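Local coordinates for protein deoxyhypusine synthase, putative (Entamoeba histolytica, PDB 7L9R) that probably acts as a deoxyhypusine synthase, an NAD-dependent transferase that would build deoxyhypusine on its protein substrate, at residues Asn201-Val206 / Ala210-Ile215. Sequence-based numbering, arbitrary orientation.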
# COMPACT_ATOMS: atom_id res chain seq x y z
N ASN B 201 2.68 39.98 -0.79
CA ASN B 201 2.36 40.85 -1.93
C ASN B 201 3.13 40.43 -3.18
O ASN B 201 3.80 41.22 -3.83
CB ASN B 201 2.65 42.31 -1.58
CG ASN B 201 2.08 43.28 -2.60
OD1 ASN B 201 1.05 43.02 -3.22
ND2 ASN B 201 2.77 44.39 -2.78
N ASP B 202 3.02 39.14 -3.49
CA ASP B 202 3.68 38.52 -4.64
C ASP B 202 2.62 37.83 -5.47
O ASP B 202 1.97 36.90 -4.99
CB ASP B 202 4.74 37.52 -4.17
CG ASP B 202 5.65 37.05 -5.29
OD1 ASP B 202 5.14 36.65 -6.36
OD2 ASP B 202 6.89 37.10 -5.09
N THR B 203 2.43 38.28 -6.72
CA THR B 203 1.36 37.70 -7.52
C THR B 203 1.68 36.31 -8.06
O THR B 203 0.83 35.73 -8.73
CB THR B 203 0.99 38.61 -8.69
OG1 THR B 203 2.12 38.78 -9.56
CG2 THR B 203 0.51 39.98 -8.19
N THR B 204 2.85 35.74 -7.74
CA THR B 204 3.09 34.35 -8.10
C THR B 204 2.65 33.38 -7.00
O THR B 204 2.63 32.17 -7.24
CB THR B 204 4.56 34.09 -8.42
OG1 THR B 204 5.33 34.08 -7.22
CG2 THR B 204 5.12 35.15 -9.39
N SER B 205 2.29 33.89 -5.83
CA SER B 205 1.99 33.04 -4.68
C SER B 205 0.49 32.80 -4.54
O SER B 205 -0.34 33.64 -4.91
CB SER B 205 2.54 33.64 -3.39
OG SER B 205 1.63 34.57 -2.85
N VAL B 206 0.15 31.63 -4.00
CA VAL B 206 -1.24 31.31 -3.70
C VAL B 206 -1.80 32.26 -2.65
O VAL B 206 -2.90 32.81 -2.81
CB VAL B 206 -1.35 29.83 -3.26
CG1 VAL B 206 -2.75 29.53 -2.74
CG2 VAL B 206 -0.99 28.89 -4.42
N ALA B 210 -5.11 34.62 -2.56
CA ALA B 210 -6.21 34.24 -1.68
C ALA B 210 -6.64 35.43 -0.83
O ALA B 210 -7.84 35.63 -0.60
CB ALA B 210 -5.82 33.06 -0.81
N ALA B 211 -5.68 36.21 -0.35
CA ALA B 211 -6.03 37.41 0.41
C ALA B 211 -6.71 38.44 -0.48
O ALA B 211 -7.67 39.09 -0.06
CB ALA B 211 -4.78 37.99 1.07
N LYS B 212 -6.24 38.60 -1.73
CA LYS B 212 -6.87 39.56 -2.63
C LYS B 212 -8.33 39.21 -2.90
O LYS B 212 -9.20 40.08 -2.86
CB LYS B 212 -6.11 39.64 -3.96
CG LYS B 212 -4.92 40.59 -4.00
CD LYS B 212 -4.74 41.15 -5.43
CE LYS B 212 -3.28 41.51 -5.75
NZ LYS B 212 -2.57 40.42 -6.50
N ASN B 213 -8.61 37.93 -3.16
CA ASN B 213 -9.95 37.52 -3.56
C ASN B 213 -10.76 36.93 -2.40
O ASN B 213 -11.80 36.31 -2.64
CB ASN B 213 -9.88 36.53 -4.72
CG ASN B 213 -9.26 37.14 -5.96
OD1 ASN B 213 -9.32 38.36 -6.15
ND2 ASN B 213 -8.67 36.32 -6.81
N ASN B 214 -10.32 37.15 -1.17
CA ASN B 214 -11.06 36.75 0.02
C ASN B 214 -11.40 35.27 -0.03
O ASN B 214 -12.53 34.84 0.23
CB ASN B 214 -12.33 37.60 0.19
CG ASN B 214 -12.01 39.06 0.32
OD1 ASN B 214 -12.58 39.90 -0.38
ND2 ASN B 214 -11.09 39.38 1.22
N ILE B 215 -10.40 34.47 -0.39
CA ILE B 215 -10.50 33.03 -0.32
C ILE B 215 -9.79 32.60 0.96
O ILE B 215 -8.58 32.79 1.11
CB ILE B 215 -9.93 32.37 -1.58
CG1 ILE B 215 -10.86 32.68 -2.76
CG2 ILE B 215 -9.78 30.86 -1.39
CD1 ILE B 215 -10.23 32.55 -4.13
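The first turn of the short helix 206-212 joins Val206 to Ala210, and the beta turn that leads into this helix meets its far end through Thr203 and Lys212. This helix follows helix 189-200 and precedes strand 216-218, an outermost strand of the chain's six-stranded parallel sheet. Val206 O accepts from Ala210 N at 2.9 Å, the i to i+4 bond of an alpha-helix, with an N-H...O angle of 149°. The methyl CB of Ala210 lies 3.5 Å from the same Val206 O. Ahead of the helix, Asp202 to Ser205 form a type I beta turn that places Ser205 at the N-cap position. Asp202 also makes an Asx turn: its OD1 takes the backbone N of Thr204 at 2.8 Å through the anti lone pair. The hydroxyl OG1 of Thr204 reaches that same OD1 at 2.7 Å, but from above the carboxylate plane, 50° out of it. Two donors from one residue thus grip a single oxygen from different directions, which should restrict rotation of the carboxylate. Thr208 bonds to both the backbone N of Asp202 and OG of Ser205, while Asp128 of helix 124-130 accepts from Val206 N, joining the start of helix 206-212 to that helix. On the exposed side, Lys212 slants outward and back from the last turn of the helix toward the entry turn, its chain bent at the last torsion (chi4 97°). The ammonium group also makes a cation-pi contact with Trp209, whose NE1 bonds to Thr203 O. Thr203 turns its methyl to the lysine end, a van der Waals contact that brings CG2 within 3.5 Å of Lys212 NZ.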